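Local coordinates for glucose-binding protein (Thermus thermophilus HB27, PDB 2B3F) that binds glucose or galactose as a periplasmic binding protein and probably hands the sugar to a membrane transport system, at residues P115-H119 / K312-A317; G300-D306 / A317-D322; Q305-P310 / S324-A328. One frame throughout, in Å; residues are numbered along the deposited sequence.

Contact 1: P115-H119 / K312-A317; sequences PVNIH and KGSIAA. With GAL (beta-D-galactopyranose), chain G.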
loop_
_atom_site.group_PDB
_atom_site.type_symbol
_atom_site.label_atom_id
_atom_site.label_comp_id
_atom_site.label_asym_id
_atom_site.label_seq_id
_atom_site.Cartn_x
_atom_site.Cartn_y
_atom_site.Cartn_z
ATOM N N PRO A 115 6.420 -11.804 4.879
ATOM C CA PRO A 115 5.494 -11.198 3.915
ATOM C C PRO A 115 4.339 -12.111 3.539
ATOM O O PRO A 115 4.545 -13.305 3.289
ATOM C CB PRO A 115 6.365 -10.905 2.698
ATOM C CG PRO A 115 7.767 -11.193 3.114
ATOM C CD PRO A 115 7.746 -12.077 4.280
ATOM N N VAL A 116 3.129 -11.566 3.504
ATOM C CA VAL A 116 1.953 -12.332 3.115
ATOM C C VAL A 116 1.493 -12.045 1.696
ATOM O O VAL A 116 0.749 -12.821 1.115
ATOM C CB VAL A 116 0.797 -12.169 4.125
ATOM C CG1 VAL A 116 0.233 -10.765 4.125
ATOM C CG2 VAL A 116 -0.323 -13.201 3.834
ATOM N N ASN A 117 1.926 -10.915 1.141
ATOM C CA ASN A 117 1.436 -10.459 -0.131
ATOM C C ASN A 117 2.369 -9.449 -0.785
ATOM O O ASN A 117 3.421 -9.073 -0.233
ATOM C CB ASN A 117 0.023 -9.851 0.033
ATOM C CG ASN A 117 0.022 -8.555 0.840
ATOM O OD1 ASN A 117 1.063 -8.017 1.172
ATOM N ND2 ASN A 117 -1.177 -8.045 1.145
ATOM N N ILE A 118 1.964 -9.041 -1.970
ATOM C CA ILE A 118 2.493 -7.870 -2.652
ATOM C C ILE A 118 1.276 -7.071 -3.141
ATOM O O ILE A 118 0.424 -7.588 -3.860
ATOM C CB ILE A 118 3.368 -8.241 -3.876
ATOM C CG1 ILE A 118 4.594 -9.067 -3.453
ATOM C CG2 ILE A 118 3.783 -7.013 -4.643
ATOM C CD1 ILE A 118 5.647 -8.334 -2.676
ATOM N N HIS A 119 1.182 -5.808 -2.715
ATOM C CA HIS A 119 0.249 -4.870 -3.324
ATOM C C HIS A 119 1.012 -3.902 -4.242
ATOM O O HIS A 119 2.212 -3.636 -4.061
ATOM C CB HIS A 119 -0.521 -4.041 -2.271
ATOM C CG HIS A 119 -1.780 -4.674 -1.727
ATOM N ND1 HIS A 119 -2.896 -4.923 -2.494
ATOM C CD2 HIS A 119 -2.112 -5.024 -0.459
ATOM C CE1 HIS A 119 -3.855 -5.410 -1.719
ATOM N NE2 HIS A 119 -3.401 -5.485 -0.482
ATOM N N LYS A 312 -8.239 -10.468 -1.463
ATOM C CA LYS A 312 -7.667 -9.164 -1.068
ATOM C C LYS A 312 -7.420 -8.191 -2.213
ATOM O O LYS A 312 -7.499 -6.974 -2.006
ATOM C CB LYS A 312 -6.343 -9.410 -0.345
ATOM C CG LYS A 312 -5.721 -8.210 0.352
ATOM C CD LYS A 312 -6.446 -7.760 1.579
ATOM C CE LYS A 312 -5.547 -6.859 2.421
ATOM N NZ LYS A 312 -5.205 -5.610 1.672
ATOM N N GLY A 313 -7.048 -8.696 -3.384
ATOM C CA GLY A 313 -6.682 -7.868 -4.526
ATOM C C GLY A 313 -5.169 -7.764 -4.733
ATOM O O GLY A 313 -4.708 -7.342 -5.778
ATOM N N SER A 314 -4.421 -8.143 -3.712
ATOM C CA SER A 314 -2.971 -8.287 -3.781
ATOM C C SER A 314 -2.654 -9.616 -4.458
ATOM O O SER A 314 -3.525 -10.461 -4.632
ATOM C CB SER A 314 -2.360 -8.309 -2.380
ATOM O OG SER A 314 -3.136 -9.052 -1.457
ATOM N N ILE A 315 -1.382 -9.779 -4.791
ATOM C CA ILE A 315 -0.863 -11.063 -5.248
ATOM C C ILE A 315 -0.037 -11.679 -4.108
ATOM O O ILE A 315 0.305 -11.014 -3.128
ATOM C CB ILE A 315 -0.047 -10.903 -6.561
ATOM C CG1 ILE A 315 1.232 -10.094 -6.321
ATOM C CG2 ILE A 315 -0.931 -10.293 -7.652
ATOM C CD1 ILE A 315 2.105 -9.821 -7.540
ATOM N N ALA A 316 0.281 -12.977 -4.238
ATOM C CA ALA A 316 1.098 -13.630 -3.245
ATOM C C ALA A 316 2.538 -13.107 -3.310
ATOM O O ALA A 316 3.020 -12.739 -4.377
ATOM C CB ALA A 316 1.087 -15.145 -3.476
ATOM N N ALA A 317 3.196 -13.094 -2.163
ATOM C CA ALA A 317 4.646 -12.828 -2.093
ATOM C C ALA A 317 5.452 -14.076 -2.519
ATOM O O ALA A 317 6.540 -13.950 -3.074
ATOM C CB ALA A 317 5.048 -12.410 -0.708
HETATM C C1 GAL G . -2.191 -0.433 2.994
HETATM C C2 GAL G . -2.135 -1.926 3.343
HETATM C C3 GAL G . -3.206 -2.723 2.610
HETATM C C4 GAL G . -4.589 -2.097 2.804
HETATM C C5 GAL G . -4.488 -0.578 2.523
HETATM C C6 GAL G . -5.806 0.194 2.696
HETATM O O1 GAL G . -1.250 0.294 3.724
HETATM O O2 GAL G . -0.817 -2.424 3.061
HETATM O O3 GAL G . -3.223 -4.063 3.079
HETATM O O4 GAL G . -4.999 -2.380 4.115
HETATM O O5 GAL G . -3.504 0.038 3.317
HETATM O O6 GAL G . -6.138 0.303 4.048
#

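Contact 2: G300-D306 / A317-D322; sequences GSKEGQD and ARLDSD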
loop_
_atom_site.group_PDB
_atom_site.type_symbol
_atom_site.label_atom_id
_atom_site.label_comp_id
_atom_site.label_asym_id
_atom_site.label_seq_id
_atom_site.Cartn_x
_atom_site.Cartn_y
_atom_site.Cartn_z
ATOM N N GLY A 300 3.148 -17.399 5.755
ATOM C CA GLY A 300 4.276 -17.624 4.841
ATOM C C GLY A 300 4.135 -18.786 3.853
ATOM O O GLY A 300 5.010 -18.989 3.004
ATOM N N SER A 301 3.035 -19.523 3.939
ATOM C CA SER A 301 2.814 -20.732 3.126
ATOM C C SER A 301 2.021 -20.471 1.861
ATOM O O SER A 301 1.231 -19.517 1.773
ATOM C CB SER A 301 2.073 -21.776 3.978
ATOM O OG SER A 301 0.711 -21.425 4.201
ATOM N N LYS A 302 2.163 -21.360 0.876
ATOM C CA LYS A 302 1.391 -21.267 -0.356
ATOM C C LYS A 302 -0.112 -21.430 -0.097
ATOM O O LYS A 302 -0.924 -20.687 -0.652
ATOM C CB LYS A 302 1.889 -22.310 -1.360
ATOM C CG LYS A 302 1.259 -22.189 -2.727
ATOM C CD LYS A 302 1.817 -23.222 -3.684
ATOM C CE LYS A 302 0.999 -23.302 -4.949
ATOM N NZ LYS A 302 1.663 -24.182 -5.983
ATOM N N GLU A 303 -0.474 -22.375 0.765
ATOM C CA GLU A 303 -1.869 -22.614 1.111
ATOM C C GLU A 303 -2.513 -21.329 1.667
ATOM O O GLU A 303 -3.573 -20.916 1.208
ATOM C CB GLU A 303 -1.969 -23.751 2.132
ATOM C CG GLU A 303 -3.388 -24.237 2.386
ATOM C CD GLU A 303 -3.498 -25.189 3.583
ATOM O OE1 GLU A 303 -2.535 -25.305 4.380
ATOM O OE2 GLU A 303 -4.572 -25.813 3.718
ATOM N N GLY A 304 -1.850 -20.699 2.628
ATOM C CA GLY A 304 -2.343 -19.440 3.218
ATOM C C GLY A 304 -2.470 -18.336 2.177
ATOM O O GLY A 304 -3.536 -17.759 1.999
ATOM N N GLN A 305 -1.387 -18.067 1.460
ATOM C CA GLN A 305 -1.328 -16.944 0.530
ATOM C C GLN A 305 -2.256 -17.079 -0.672
ATOM O O GLN A 305 -2.803 -16.075 -1.168
ATOM C CB GLN A 305 0.131 -16.674 0.073
ATOM C CG GLN A 305 1.038 -16.283 1.240
ATOM C CD GLN A 305 2.355 -15.629 0.831
ATOM O OE1 GLN A 305 2.563 -15.298 -0.340
ATOM N NE2 GLN A 305 3.238 -15.441 1.807
ATOM N N ASP A 306 -2.440 -18.305 -1.175
ATOM C CA ASP A 306 -3.340 -18.498 -2.302
ATOM C C ASP A 306 -4.815 -18.659 -1.898
ATOM O O ASP A 306 -5.683 -18.695 -2.757
ATOM C CB ASP A 306 -2.870 -19.681 -3.155
ATOM C CG ASP A 306 -1.704 -19.324 -4.068
ATOM O OD1 ASP A 306 -1.304 -18.117 -4.159
ATOM O OD2 ASP A 306 -1.206 -20.285 -4.730
ATOM N N ALA A 317 3.196 -13.094 -2.163
ATOM C CA ALA A 317 4.646 -12.828 -2.093
ATOM C C ALA A 317 5.452 -14.076 -2.519
ATOM O O ALA A 317 6.540 -13.950 -3.074
ATOM C CB ALA A 317 5.048 -12.410 -0.708
ATOM N N ARG A 318 4.916 -15.259 -2.249
ATOM C CA ARG A 318 5.615 -16.516 -2.593
ATOM C C ARG A 318 5.765 -16.669 -4.085
ATOM O O ARG A 318 4.790 -16.527 -4.831
ATOM C CB ARG A 318 4.869 -17.726 -2.052
ATOM C CG ARG A 318 5.047 -17.932 -0.573
ATOM C CD ARG A 318 4.408 -19.224 -0.167
ATOM N NE ARG A 318 5.160 -20.358 -0.718
ATOM C CZ ARG A 318 6.080 -21.045 -0.062
ATOM N NH1 ARG A 318 6.371 -20.803 1.204
ATOM N NH2 ARG A 318 6.685 -22.041 -0.691
ATOM N N LEU A 319 6.980 -17.037 -4.522
ATOM C CA LEU A 319 7.252 -17.274 -5.938
ATOM C C LEU A 319 6.439 -18.442 -6.541
ATOM O O LEU A 319 6.189 -18.449 -7.744
ATOM C CB LEU A 319 8.755 -17.529 -6.156
ATOM C CG LEU A 319 9.730 -16.383 -5.884
ATOM C CD1 LEU A 319 11.169 -16.879 -5.718
ATOM C CD2 LEU A 319 9.655 -15.375 -6.991
ATOM N N ASP A 320 6.029 -19.410 -5.715
ATOM C CA ASP A 320 5.352 -20.616 -6.205
ATOM C C ASP A 320 3.827 -20.488 -6.277
ATOM O O ASP A 320 3.109 -21.469 -6.515
ATOM C CB ASP A 320 5.775 -21.878 -5.417
ATOM C CG ASP A 320 5.360 -21.870 -3.958
ATOM O OD1 ASP A 320 4.733 -20.877 -3.478
ATOM O OD2 ASP A 320 5.663 -22.887 -3.262
ATOM N N SER A 321 3.329 -19.259 -6.091
ATOM C CA SER A 321 1.909 -18.992 -6.175
ATOM C C SER A 321 1.258 -19.527 -7.461
ATOM O O SER A 321 1.808 -19.400 -8.553
ATOM C CB SER A 321 1.665 -17.473 -6.055
ATOM O OG SER A 321 0.266 -17.181 -6.067
ATOM N N ASP A 322 0.065 -20.098 -7.315
ATOM C CA ASP A 322 -0.702 -20.661 -8.430
ATOM C C ASP A 322 -1.593 -19.596 -9.084
ATOM O O ASP A 322 -2.604 -19.210 -8.504
ATOM C CB ASP A 322 -1.579 -21.802 -7.899
ATOM C CG ASP A 322 -2.416 -22.481 -8.980
ATOM O OD1 ASP A 322 -2.396 -22.072 -10.167
ATOM O OD2 ASP A 322 -3.136 -23.434 -8.606
HETATM O O HOH W 1 3.500 -23.697 -7.935
#

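Contact 3: Q305-P310 / S324-A328; sequences QDTSNP and SKYNA. Unlike the reference sequence in segment 305-310: S308 (reference Phe).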
loop_
_atom_site.group_PDB
_atom_site.type_symbol
_atom_site.label_atom_id
_atom_site.label_comp_id
_atom_site.label_asym_id
_atom_site.label_seq_id
_atom_site.Cartn_x
_atom_site.Cartn_y
_atom_site.Cartn_z
ATOM N N GLN A 305 -1.387 -18.067 1.460
ATOM C CA GLN A 305 -1.328 -16.944 0.530
ATOM C C GLN A 305 -2.256 -17.079 -0.672
ATOM O O GLN A 305 -2.803 -16.075 -1.168
ATOM C CB GLN A 305 0.131 -16.674 0.073
ATOM C CG GLN A 305 1.038 -16.283 1.240
ATOM C CD GLN A 305 2.355 -15.629 0.831
ATOM O OE1 GLN A 305 2.563 -15.298 -0.340
ATOM N NE2 GLN A 305 3.238 -15.441 1.807
ATOM N N ASP A 306 -2.440 -18.305 -1.175
ATOM C CA ASP A 306 -3.340 -18.498 -2.302
ATOM C C ASP A 306 -4.815 -18.659 -1.898
ATOM O O ASP A 306 -5.683 -18.695 -2.757
ATOM C CB ASP A 306 -2.870 -19.681 -3.155
ATOM C CG ASP A 306 -1.704 -19.324 -4.068
ATOM O OD1 ASP A 306 -1.304 -18.117 -4.159
ATOM O OD2 ASP A 306 -1.206 -20.285 -4.730
ATOM N N THR A 307 -5.068 -18.785 -0.601
ATOM C CA THR A 307 -6.422 -18.665 -0.037
ATOM C C THR A 307 -6.824 -17.196 0.167
ATOM O O THR A 307 -7.911 -16.770 -0.255
ATOM C CB THR A 307 -6.509 -19.420 1.287
ATOM O OG1 THR A 307 -6.225 -20.816 1.061
ATOM C CG2 THR A 307 -7.888 -19.287 1.916
ATOM N N SER A 308 -5.948 -16.420 0.798
ATOM C CA SER A 308 -6.284 -15.033 1.177
ATOM C C SER A 308 -6.154 -14.020 0.054
ATOM O O SER A 308 -7.025 -13.150 -0.115
ATOM C CB SER A 308 -5.452 -14.603 2.378
ATOM O OG SER A 308 -4.069 -14.734 2.116
ATOM N N ASN A 309 -5.073 -14.076 -0.720
ATOM C CA ASN A 309 -4.805 -12.997 -1.665
ATOM C C ASN A 309 -5.820 -12.819 -2.776
ATOM O O ASN A 309 -6.125 -11.697 -3.141
ATOM C CB ASN A 309 -3.356 -13.023 -2.172
ATOM C CG ASN A 309 -2.385 -12.611 -1.093
ATOM O OD1 ASN A 309 -2.500 -11.514 -0.541
ATOM N ND2 ASN A 309 -1.445 -13.489 -0.749
ATOM N N PRO A 310 -6.375 -13.913 -3.321
ATOM C CA PRO A 310 -7.444 -13.701 -4.310
ATOM C C PRO A 310 -8.637 -12.855 -3.794
ATOM O O PRO A 310 -9.277 -12.144 -4.579
ATOM C CB PRO A 310 -7.878 -15.134 -4.669
ATOM C CG PRO A 310 -6.618 -15.969 -4.416
ATOM C CD PRO A 310 -6.021 -15.340 -3.173
ATOM N N SER A 324 -3.839 -19.732 -11.287
ATOM C CA SER A 324 -5.211 -20.140 -11.592
ATOM C C SER A 324 -6.168 -19.831 -10.436
ATOM O O SER A 324 -7.377 -19.883 -10.621
ATOM C CB SER A 324 -5.272 -21.641 -11.951
ATOM O OG SER A 324 -5.018 -22.453 -10.819
ATOM N N LYS A 325 -5.623 -19.504 -9.259
ATOM C CA LYS A 325 -6.426 -19.138 -8.093
ATOM C C LYS A 325 -6.835 -17.660 -8.112
ATOM O O LYS A 325 -7.632 -17.251 -7.280
ATOM C CB LYS A 325 -5.669 -19.435 -6.803
ATOM C CG LYS A 325 -5.303 -20.899 -6.601
ATOM C CD LYS A 325 -6.533 -21.781 -6.613
ATOM C CE LYS A 325 -6.172 -23.237 -6.319
ATOM N NZ LYS A 325 -7.341 -24.144 -6.592
ATOM N N TYR A 326 -6.320 -16.903 -9.085
ATOM C CA TYR A 326 -6.504 -15.444 -9.171
ATOM C C TYR A 326 -7.364 -15.089 -10.377
ATOM O O TYR A 326 -7.332 -15.763 -11.418
ATOM C CB TYR A 326 -5.130 -14.726 -9.238
ATOM C CG TYR A 326 -4.364 -14.913 -7.960
ATOM C CD1 TYR A 326 -4.332 -13.923 -6.981
ATOM C CD2 TYR A 326 -3.705 -16.123 -7.686
ATOM C CE1 TYR A 326 -3.671 -14.125 -5.775
ATOM C CE2 TYR A 326 -3.053 -16.337 -6.495
ATOM C CZ TYR A 326 -3.015 -15.334 -5.535
ATOM O OH TYR A 326 -2.390 -15.558 -4.336
ATOM N N ASN A 327 -8.150 -14.028 -10.219
ATOM C CA ASN A 327 -8.977 -13.500 -11.282
ATOM C C ASN A 327 -8.129 -12.718 -12.289
ATOM O O ASN A 327 -6.900 -12.682 -12.191
ATOM C CB ASN A 327 -10.156 -12.669 -10.694
ATOM C CG ASN A 327 -9.712 -11.356 -10.064
ATOM O OD1 ASN A 327 -8.652 -10.837 -10.376
ATOM N ND2 ASN A 327 -10.540 -10.816 -9.169
ATOM N N ALA A 328 -8.783 -12.113 -13.270
ATOM C CA ALA A 328 -8.088 -11.422 -14.337
ATOM C C ALA A 328 -7.211 -10.273 -13.825
ATOM O O ALA A 328 -6.134 -10.048 -14.350
ATOM C CB ALA A 328 -9.083 -10.922 -15.350
HETATM O O HOH W 2 -8.402 -13.011 -7.611
#

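Contact 1: P115-H119 / K312-A317
I118 and I315 pair through a single antiparallel bridge, joining two irregular loops in the core of this periplasmic binding protein fold, beside the bound galactose. I118 N gives to I315 O at 2.8 Å, and I315 N returns a bond to I118 O at 3.0 Å, so the N-H and the carbonyl of both residues are used, once each. The same two side chains also touch, CB of I118 against CG1 of I315, and further aliphatic packing comes from P115 and the CB of A317.

The sugar end of the contact is carried by K312 and H119. K312 chi1 (-170°) sets CG anti to the backbone N, and bends at chi2 and chi4 bring the ammonium round to the imidazole. K312 NZ donates to H119 NE2 at 2.8 Å, a little out of the ring plane, and to galactose O3 at 2.9 Å. With NE2 accepting and ND1 bonded to D243, the imidazole is held at both nitrogens, which fits a neutral ring with its proton on ND1. S314 CB sits over the centre of one ring face, a CH-pi contact of 3.4 Å from CB to the H119 ring centroid. G313, the first residue past helix 302-312, turns the chain with positive phi (102°), a backbone conformation that suits glycine.

N117 is served mostly from outside the two loops: its OD1 takes the backbone N of D278, a galactose-binding residue, and its backbone O takes S277 OG. V116 O is met by N309 ND2. S314 OG pairs with N309 OD1, and across the contact N117 ND2 adds a long, weak bond of 3.4 Å to S314 OG. Buried N117 N, by contrast, has no partner in the model.

Contact 2: G300-D306 / A317-D322
D306, on the first turns of helix 302-312, takes a donor from 317-322 on each carboxylate oxygen. D306 OD1 accepts from S321 OG at 2.6 Å through its syn lone pair, the one on the side of OD2. D322 N reaches D306 OD2 at 2.9 Å, almost straight at 175° though somewhat out of the carboxylate plane. The hydroxyl is put within reach because S321 chi1 (-177°) swings OG anti to the backbone N.

R318 is the other polar centre. Its NH1 donates to G300 O at 2.9 Å, a bond lying in both the carbonyl and guanidinium planes. The far side of the guanidinium is gripped side-on by D320, two residues on in the same loop: NE meets OD1 at 2.8 Å and NH2 meets OD2, a salt bridge within the type I turn from R318 to S321. Q305 OE1 receives R318 N at 3.0 Å and, more weakly, A317 N, while its NE2 is taken by V299 O. The amide plane of Q305 and the guanidinium plane of R318 stand 76° apart.

At the outer edge the extended K302 runs past D320, its CD 3.7 Å from D320 OD1. Its NZ makes a weak bond to D320 O, and a water bonded to both atoms bridges them as well. R318 CD packs closely on the backbone where the helix starts, 3.3 Å from K302 N. S301 OG, at the N-cap of that helix, accepts from G304 N and is also bonded to L298 O. R318 also touches W93 and A96 of helix 93-96, and F97.

Backbone amides and carbonyls of one segment are thus met by side chains of the other, and the arginine's charge, countered by D320, should be largely neutralised locally.

Contact 3: Q305-P310 / S324-A328
Y326 lays its ring against the kinked end of helix 302-312, where P310 follows N309; the loop between helices 302-312 and 328-339 of the periplasmic binding protein fold turns back onto the first of them.

The one hydrogen bond running directly across joins Y326 OH to D306 OD1 at 2.8 Å, with the hydroxyl donating. The oxygen is met on its anti side, 27° out of the carboxylate plane, while S321 OG already holds it from the syn side. OD1 therefore has two hydroxyl donors. The phenol ring and the carboxylate stand nearly perpendicular, 80° apart, with OD1 at the ring edge in its plane. With chi1 at -66°, CG of Y326 stands anti to the carbonyl carbon, and the ring extends from there to the helix.

Carbon packing comes from P310. Its CG lies over one face of the Y326 ring, displaced toward the rim, a CH-pi contact of 3.8 Å from CG to the ring centroid. CD of P310 is close too, at 3.7 Å from Y326 CE1. The neighbouring N309 places CB at the ring edge, 3.5 Å from Y326 OH, while its amide is bonded to S314 and V116 of the neighbouring contact, and ND2 adds a weak bond to Q305 O one turn back. K325 brings its CB toward the helix, but the lysine end leads away.

A water makes a looser link: it donates to P310 O at 3.3 Å and accepts from N327 N at 2.8 Å. N327 starts the next helix as its N-cap, its OD1 taking G330 N. As a proline, P310 has no N-H for the turn before it, and the helix kinks there. Its ring CG comes within 3.3 Å of K325 O.

In the fold
Contacts 1, 2 and 3 form a tight cluster, each pair of centres about 9 Å apart, and all use helix 302-312 or the loop after it, with contact 1 joining that loop to 115-119, between strands 110-115 and 119-120. The contacts cross along the chain, the first halves 115-119, 300-306 and 305-310 preceding the second halves 312-317, 317-322 and 324-328. Contacts 2 and 3 share Q305 and D306, and contacts 1 and 2 share A317. Contact 1 lies deeper, about 10 Å from the chain centre, against about 19 and 18 Å for contacts 2 and 3. The loop thus leaves the galactose pocket, runs back along its helix, and is held to it on the way to helix 328-339.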